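Local coordinates for malonyl coenzyme A-acyl carrier protein transacylase (Helicobacter pylori, PDB 2H1Y) that probably transfers the malonyl group from malonyl-CoA to holo acyl carrier protein, supplying the extender unit for fatty acid synthesis, at residues M55-T58 / L59-N63; A70-Q73 / P74-L78; A40-L43 / F44-S48. All coordinates share one frame; numbering follows the deposited sequence.

Interaction 1: residues M55-T58 / L59-N63; sequences MKKT and LFEEN
With chi1 of Asn63 at 69°, CG sits between the backbone N and the carbonyl carbon, and the amide folds back over the end of the short helix 55-60 to meet Thr58. Glu61 takes the same kind of first torsion (52°), but its chain then runs out extended alongside Lys57. Both lie just past the C-terminal end of this helix of the acyltransferase fold; Glu61 is the first residue to leave helical backbone angles. Asn63 ND2 reaches Thr58 O at 2.6 Å, a weak bond because it is bent, and donates more squarely to Glu61 O at 3.0 Å, which lies close to the amide plane. The other end of the amide is also engaged: OD1 accepts from the backbone N atoms of Leu65 and Leu66, so the side chain ties the helix end to the loop beyond it. On the exposed flank, Lys57 and Glu61 lie side by side. The lysine's aliphatic chain makes the contact, Lys57 CG lying 3.2 Å from the carboxylate oxygen Glu61 OE2, while Lys57 NZ stays 4.5 Å from Glu61 OE2, beyond a salt bridge. The neighbouring Lys56 does form a salt bridge, with Glu45 of helix 38-51. Lys56 O accepts the amide N of Phe60 and also lies over one face of that residue's ring, 3.0 Å from Phe60 CG.

Interaction 2: residues A70-Q73 / P74-L78; sequences AYTQ and PAIYL
Ile76 lies along Thr72, one turn further on in helix 69-90, a long helix of the acyltransferase fold that is kinked at Pro74. Taken outward from the backbone, the isoleucine first meets a carbonyl: Ile76 CB is 3.7 Å from Thr72 O. CG1, placed anti to the carbonyl carbon (chi1 -61°), comes closer, with Ile76 CG1 3.4 Å from Thr72 O. The nearly straight second torsion then sends CD1 on to the methyl of the threonine, where Ile76 CD1 and Thr72 CG2 touch at 3.7 Å, the two side chains pointing the same way. This leaves the threonine hydroxyl to the other side of CB, where OG1 shares its hydrogen bonding between Leu66 O and Glu68 O, tying the start of the helix to the loop before it.

Pro74 causes the kink. Its N has no hydrogen to give to the turn before, and the ring occupies the place where the missing bond would run, set against the preceding turn and bordered by Ala70, Tyr71, Thr72 and Gln73. Pro74 CD stands 3.1 Å from Ala70 O, and CG also borders that oxygen and the one of Tyr71. Normal helical bonding resumes immediately: Ala75 N donates to Tyr71 O, somewhat bent, and Ile76 N gives Thr72 O an almost straight bond (173°).

The helix is buried here. Gln73 carries its extended chain away to an amide held by Arg129 and Gln22, while Tyr77 turns its hydroxyl to Ser112. The backbone of these two residues is joined by Tyr77 N, which donates to Gln73 O at 3.1 Å.

Interaction 3: residues A40-L43 / F44-S48; sequences AKEL and FERAS
Phe44 packs its ring edge against the backbone of Ala40: Phe44 CD1 is 3.3 Å from Ala40 O, which lies in the ring plane, and the same oxygen accepts the amide N of Phe44. This is the buried side. The methyl of Ala47 likewise rests on a carbonyl, with Ala47 CB 3.2 Å from Leu43 O, the acceptor for Ala47 N at 2.8 Å. Leu43 itself reaches Tyr81 and Ile82 of helix 69-90 and Phe119 of helix 119-137, and the Phe44 ring meets that of Phe60 with the planes at about 55° and Tyr34 edge to face.

All of this happens on helix 38-51, an amphipathic helix of the acyltransferase domain packed against helices 69-90, 119-137 and 55-60, with an unbroken run of i to i+4 bonds from Ala40 to Ser48. Arg46 sits at the border of the two sides. Bent at its second and third torsions, it swings back beside Leu43, whose CD2 lies over one face of the guanidinium, 3.8 Å from Arg46 NH2; NH1 goes to a salt bridge with Glu120.

The outer side is looser. Glu42 OE1 is near the guanidinium edge but 4.4 Å from Arg46 NE, beyond a salt bridge, so here the firm link between the two residues is the backbone bond from Arg46 N to Glu42 O. Lys41 points away from residues 44-48 and makes a cation-pi contact with Tyr34. Tighter again is the end toward helix 55-60, where Phe44 O takes two donors from opposite faces of its plane: Ser48 N at 2.8 Å and Ser48 OG at 3.0 Å.

Overall arrangement
From the N terminus the order is interaction 3, interaction 1, interaction 2. Each is a local contact within one helix or at its end, so none closes a long loop, and they follow in series without nesting or crossing. The turn after helix 38-51 leads into helix 55-60, and Ser48 OG probably hydrogen-bonds to Met55 N across it. A second loop leads into helix 69-90, against which both earlier helices pack. Leu78 is the common neighbour: its CD1 lies 3.7 Å from Phe44 CE2 and 3.9 Å from Leu59 CD1. Nearby, Leu59 CD2 also touches Ala75 CB. Centres 12 to 13 Å apart, the three join consecutive helices on the same side of the chain's centre.

Interaction 1: residues M55-T58 / L59-N63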
loop_
_atom_site.group_PDB
_atom_site.type_symbol
_atom_site.label_atom_id
_atom_site.label_comp_id
_atom_site.label_asym_id
_atom_site.label_seq_id
_atom_site.Cartn_x
_atom_site.Cartn_y
_atom_site.Cartn_z
ATOM N N MET A 55 -12.762 -6.760 -14.514
ATOM C CA MET A 55 -12.382 -6.437 -13.152
ATOM C C MET A 55 -13.439 -6.817 -12.117
ATOM O O MET A 55 -13.120 -6.984 -10.934
ATOM C CB MET A 55 -12.015 -4.958 -13.038
ATOM C CG MET A 55 -10.689 -4.609 -13.677
ATOM S SD MET A 55 -9.324 -5.402 -12.809
ATOM C CE MET A 55 -8.714 -4.087 -11.764
ATOM N N LYS A 56 -14.688 -6.952 -12.559
ATOM C CA LYS A 56 -15.763 -7.447 -11.707
ATOM C C LYS A 56 -15.418 -8.853 -11.246
ATOM O O LYS A 56 -15.409 -9.151 -10.060
ATOM C CB LYS A 56 -17.085 -7.477 -12.473
ATOM C CG LYS A 56 -17.837 -6.162 -12.499
ATOM C CD LYS A 56 -18.783 -6.066 -13.708
ATOM C CE LYS A 56 -17.987 -5.806 -15.004
ATOM N NZ LYS A 56 -18.744 -5.042 -16.051
ATOM N N LYS A 57 -15.108 -9.705 -12.211
ATOM C CA LYS A 57 -14.894 -11.112 -11.951
ATOM C C LYS A 57 -13.551 -11.331 -11.265
ATOM O O LYS A 57 -13.423 -12.164 -10.357
ATOM C CB LYS A 57 -15.039 -11.906 -13.257
ATOM C CG LYS A 57 -16.540 -12.136 -13.653
ATOM C CD LYS A 57 -16.839 -11.993 -15.163
ATOM C CE LYS A 57 -16.440 -13.224 -15.977
ATOM N NZ LYS A 57 -14.946 -13.409 -16.039
ATOM N N THR A 58 -12.561 -10.537 -11.663
ATOM C CA THR A 58 -11.244 -10.597 -11.045
ATOM C C THR A 58 -11.272 -10.232 -9.559
ATOM O O THR A 58 -10.492 -10.769 -8.788
ATOM C CB THR A 58 -10.221 -9.752 -11.813
ATOM O OG1 THR A 58 -10.397 -9.993 -13.216
ATOM C CG2 THR A 58 -8.794 -10.135 -11.421
ATOM N N LEU A 59 -12.186 -9.357 -9.150
ATOM C CA LEU A 59 -12.298 -9.035 -7.728
ATOM C C LEU A 59 -13.307 -9.863 -6.933
ATOM O O LEU A 59 -13.155 -10.012 -5.720
ATOM C CB LEU A 59 -12.521 -7.530 -7.497
ATOM C CG LEU A 59 -11.606 -6.483 -8.153
ATOM C CD1 LEU A 59 -11.520 -5.258 -7.286
ATOM C CD2 LEU A 59 -10.219 -6.996 -8.460
ATOM N N PHE A 60 -14.331 -10.401 -7.599
ATOM C CA PHE A 60 -15.485 -10.981 -6.869
ATOM C C PHE A 60 -15.510 -12.507 -6.676
ATOM O O PHE A 60 -15.941 -12.995 -5.630
ATOM C CB PHE A 60 -16.821 -10.525 -7.467
ATOM C CG PHE A 60 -17.017 -9.023 -7.497
ATOM C CD1 PHE A 60 -17.970 -8.460 -8.351
ATOM C CD2 PHE A 60 -16.255 -8.173 -6.680
ATOM C CE1 PHE A 60 -18.169 -7.089 -8.395
ATOM C CE2 PHE A 60 -16.447 -6.800 -6.722
ATOM C CZ PHE A 60 -17.409 -6.253 -7.580
ATOM N N GLU A 61 -15.056 -13.240 -7.686
ATOM C CA GLU A 61 -15.088 -14.698 -7.674
ATOM C C GLU A 61 -13.675 -15.282 -7.800
ATOM O O GLU A 61 -12.807 -14.685 -8.452
ATOM C CB GLU A 61 -16.011 -15.205 -8.800
ATOM C CG GLU A 61 -15.702 -14.641 -10.195
ATOM C CD GLU A 61 -16.913 -14.622 -11.137
ATOM O OE1 GLU A 61 -18.003 -14.137 -10.722
ATOM O OE2 GLU A 61 -16.756 -15.065 -12.312
ATOM N N GLU A 62 -13.445 -16.437 -7.169
ATOM C CA GLU A 62 -12.137 -17.111 -7.198
ATOM C C GLU A 62 -11.628 -17.199 -8.637
ATOM O O GLU A 62 -12.371 -17.651 -9.512
ATOM C CB GLU A 62 -12.239 -18.513 -6.589
ATOM C CG GLU A 62 -13.181 -18.592 -5.396
ATOM C CD GLU A 62 -12.603 -19.364 -4.223
ATOM O OE1 GLU A 62 -13.183 -20.417 -3.867
ATOM O OE2 GLU A 62 -11.580 -18.920 -3.653
ATOM N N ASN A 63 -10.394 -16.751 -8.903
ATOM C CA ASN A 63 -10.005 -16.557 -10.311
ATOM C C ASN A 63 -8.597 -16.897 -10.802
ATOM O O ASN A 63 -8.412 -17.090 -12.014
ATOM C CB ASN A 63 -10.424 -15.160 -10.814
ATOM C CG ASN A 63 -9.632 -14.046 -10.173
ATOM O OD1 ASN A 63 -8.452 -13.838 -10.483
ATOM N ND2 ASN A 63 -10.278 -13.315 -9.275
#

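Interaction 2: residues A70-Q73 / P74-L78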
loop_
_atom_site.group_PDB
_atom_site.type_symbol
_atom_site.label_atom_id
_atom_site.label_comp_id
_atom_site.label_asym_id
_atom_site.label_seq_id
_atom_site.Cartn_x
_atom_site.Cartn_y
_atom_site.Cartn_z
ATOM N N ALA A 70 0.664 -8.030 -10.758
ATOM C CA ALA A 70 0.187 -7.152 -11.823
ATOM C C ALA A 70 -1.316 -6.861 -11.725
ATOM O O ALA A 70 -1.784 -5.835 -12.228
ATOM C CB ALA A 70 0.544 -7.707 -13.189
ATOM N N TYR A 71 -2.072 -7.752 -11.085
ATOM C CA TYR A 71 -3.509 -7.506 -10.933
ATOM C C TYR A 71 -3.941 -7.156 -9.517
ATOM O O TYR A 71 -4.956 -6.457 -9.313
ATOM C CB TYR A 71 -4.352 -8.615 -11.584
ATOM C CG TYR A 71 -4.063 -8.680 -13.067
ATOM C CD1 TYR A 71 -4.710 -7.824 -13.962
ATOM C CD2 TYR A 71 -3.079 -9.537 -13.567
ATOM C CE1 TYR A 71 -4.421 -7.859 -15.323
ATOM C CE2 TYR A 71 -2.782 -9.580 -14.925
ATOM C CZ TYR A 71 -3.457 -8.741 -15.795
ATOM O OH TYR A 71 -3.166 -8.791 -17.146
ATOM N N THR A 72 -3.150 -7.599 -8.548
ATOM C CA THR A 72 -3.349 -7.200 -7.161
ATOM C C THR A 72 -3.186 -5.688 -6.963
ATOM O O THR A 72 -4.096 -5.011 -6.439
ATOM C CB THR A 72 -2.378 -7.907 -6.283
ATOM O OG1 THR A 72 -2.511 -9.297 -6.518
ATOM C CG2 THR A 72 -2.705 -7.639 -4.846
ATOM N N GLN A 73 -2.032 -5.174 -7.402
ATOM C CA GLN A 73 -1.712 -3.764 -7.224
ATOM C C GLN A 73 -2.832 -2.827 -7.765
ATOM O O GLN A 73 -3.320 -1.972 -7.023
ATOM C CB GLN A 73 -0.301 -3.461 -7.739
ATOM C CG GLN A 73 0.782 -4.265 -6.972
ATOM C CD GLN A 73 2.215 -3.717 -7.116
ATOM O OE1 GLN A 73 2.436 -2.596 -7.568
ATOM N NE2 GLN A 73 3.187 -4.511 -6.701
ATOM N N PRO A 74 -3.288 -3.015 -9.021
ATOM C CA PRO A 74 -4.413 -2.189 -9.471
ATOM C C PRO A 74 -5.777 -2.509 -8.859
ATOM O O PRO A 74 -6.656 -1.645 -8.864
ATOM C CB PRO A 74 -4.440 -2.418 -10.982
ATOM C CG PRO A 74 -3.850 -3.743 -11.173
ATOM C CD PRO A 74 -2.809 -3.900 -10.097
ATOM N N ALA A 75 -5.968 -3.706 -8.317
ATOM C CA ALA A 75 -7.242 -4.018 -7.659
ATOM C C ALA A 75 -7.346 -3.246 -6.347
ATOM O O ALA A 75 -8.386 -2.633 -6.040
ATOM C CB ALA A 75 -7.358 -5.500 -7.402
ATOM N N ILE A 76 -6.257 -3.271 -5.573
ATOM C CA ILE A 76 -6.199 -2.522 -4.322
ATOM C C ILE A 76 -6.391 -1.041 -4.661
ATOM O O ILE A 76 -7.241 -0.368 -4.068
ATOM C CB ILE A 76 -4.895 -2.804 -3.546
ATOM C CG1 ILE A 76 -4.817 -4.283 -3.181
ATOM C CG2 ILE A 76 -4.809 -1.944 -2.296
ATOM C CD1 ILE A 76 -3.485 -4.739 -2.655
ATOM N N TYR A 77 -5.652 -0.535 -5.652
ATOM C CA TYR A 77 -5.876 0.868 -6.035
ATOM C C TYR A 77 -7.357 1.132 -6.315
ATOM O O TYR A 77 -7.906 2.158 -5.896
ATOM C CB TYR A 77 -5.020 1.306 -7.225
ATOM C CG TYR A 77 -5.429 2.671 -7.801
ATOM C CD1 TYR A 77 -5.177 3.868 -7.106
ATOM C CD2 TYR A 77 -6.089 2.755 -9.032
ATOM C CE1 TYR A 77 -5.566 5.101 -7.631
ATOM C CE2 TYR A 77 -6.476 3.972 -9.565
ATOM C CZ TYR A 77 -6.221 5.140 -8.869
ATOM O OH TYR A 77 -6.606 6.338 -9.444
ATOM N N LEU A 78 -7.996 0.198 -7.012
ATOM C CA LEU A 78 -9.376 0.383 -7.440
ATOM C C LEU A 78 -10.317 0.637 -6.272
ATOM O O LEU A 78 -11.051 1.625 -6.247
ATOM C CB LEU A 78 -9.832 -0.845 -8.196
ATOM C CG LEU A 78 -10.754 -0.707 -9.391
ATOM C CD1 LEU A 78 -11.323 -2.094 -9.639
ATOM C CD2 LEU A 78 -11.861 0.369 -9.195
#

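Interaction 3: residues A40-L43 / F44-S48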
loop_
_atom_site.group_PDB
_atom_site.type_symbol
_atom_site.label_atom_id
_atom_site.label_comp_id
_atom_site.label_asym_id
_atom_site.label_seq_id
_atom_site.Cartn_x
_atom_site.Cartn_y
_atom_site.Cartn_z
ATOM N N ALA A 40 -19.535 3.494 -8.092
ATOM C CA ALA A 40 -18.672 2.337 -7.948
ATOM C C ALA A 40 -18.805 1.458 -9.189
ATOM O O ALA A 40 -17.807 0.970 -9.724
ATOM C CB ALA A 40 -19.027 1.554 -6.684
ATOM N N LYS A 41 -20.038 1.280 -9.656
ATOM C CA LYS A 41 -20.282 0.473 -10.841
ATOM C C LYS A 41 -19.534 1.056 -12.042
ATOM O O LYS A 41 -18.884 0.327 -12.808
ATOM C CB LYS A 41 -21.786 0.351 -11.126
ATOM C CG LYS A 41 -22.509 -0.707 -10.302
ATOM C CD LYS A 41 -24.015 -0.584 -10.445
ATOM C CE LYS A 41 -24.743 -1.214 -9.266
ATOM N NZ LYS A 41 -24.371 -2.652 -9.088
ATOM N N GLU A 42 -19.598 2.375 -12.183
ATOM C CA GLU A 42 -19.009 3.034 -13.327
ATOM C C GLU A 42 -17.479 2.918 -13.356
ATOM O O GLU A 42 -16.867 2.797 -14.423
ATOM C CB GLU A 42 -19.460 4.482 -13.337
ATOM C CG GLU A 42 -18.986 5.308 -14.506
ATOM C CD GLU A 42 -19.377 6.754 -14.332
ATOM O OE1 GLU A 42 -18.653 7.637 -14.841
ATOM O OE2 GLU A 42 -20.398 7.014 -13.657
ATOM N N LEU A 43 -16.864 2.934 -12.184
ATOM C CA LEU A 43 -15.419 2.902 -12.124
ATOM C C LEU A 43 -14.913 1.495 -12.405
ATOM O O LEU A 43 -13.861 1.323 -13.023
ATOM C CB LEU A 43 -14.898 3.469 -10.800
ATOM C CG LEU A 43 -15.164 4.968 -10.569
ATOM C CD1 LEU A 43 -15.202 5.284 -9.084
ATOM C CD2 LEU A 43 -14.159 5.885 -11.292
ATOM N N PHE A 44 -15.679 0.495 -11.986
ATOM C CA PHE A 44 -15.394 -0.891 -12.372
ATOM C C PHE A 44 -15.358 -1.083 -13.895
ATOM O O PHE A 44 -14.447 -1.734 -14.418
ATOM C CB PHE A 44 -16.365 -1.874 -11.708
ATOM C CG PHE A 44 -15.849 -2.443 -10.426
ATOM C CD1 PHE A 44 -16.229 -1.899 -9.204
ATOM C CD2 PHE A 44 -14.946 -3.496 -10.438
ATOM C CE1 PHE A 44 -15.736 -2.413 -8.025
ATOM C CE2 PHE A 44 -14.447 -4.015 -9.266
ATOM C CZ PHE A 44 -14.839 -3.478 -8.055
ATOM N N GLU A 45 -16.337 -0.501 -14.593
ATOM C CA GLU A 45 -16.389 -0.548 -16.062
ATOM C C GLU A 45 -15.183 0.137 -16.670
ATOM O O GLU A 45 -14.448 -0.474 -17.453
ATOM C CB GLU A 45 -17.686 0.071 -16.595
ATOM C CG GLU A 45 -18.605 -0.884 -17.373
ATOM C CD GLU A 45 -19.029 -2.143 -16.600
ATOM O OE1 GLU A 45 -19.681 -3.005 -17.222
ATOM O OE2 GLU A 45 -18.729 -2.299 -15.389
ATOM N N ARG A 46 -14.979 1.397 -16.285
ATOM C CA ARG A 46 -13.815 2.167 -16.708
ATOM C C ARG A 46 -12.519 1.385 -16.503
ATOM O O ARG A 46 -11.649 1.369 -17.391
ATOM C CB ARG A 46 -13.750 3.489 -15.952
ATOM C CG ARG A 46 -14.654 4.578 -16.496
ATOM C CD ARG A 46 -13.887 5.879 -16.494
ATOM N NE ARG A 46 -14.332 6.816 -15.470
ATOM C CZ ARG A 46 -13.575 7.777 -14.939
ATOM N NH1 ARG A 46 -12.308 7.915 -15.306
ATOM N NH2 ARG A 46 -14.083 8.589 -14.018
ATOM N N ALA A 47 -12.410 0.729 -15.345
ATOM C CA ALA A 47 -11.271 -0.123 -15.015
ATOM C C ALA A 47 -11.153 -1.339 -15.944
ATOM O O ALA A 47 -10.080 -1.593 -16.498
ATOM C CB ALA A 47 -11.327 -0.562 -13.534
ATOM N N SER A 48 -12.247 -2.083 -16.110
ATOM C CA SER A 48 -12.276 -3.251 -17.007
ATOM C C SER A 48 -11.808 -2.907 -18.434
ATOM O O SER A 48 -10.999 -3.628 -19.013
ATOM C CB SER A 48 -13.662 -3.922 -17.011
ATOM O OG SER A 48 -14.042 -4.418 -15.725
#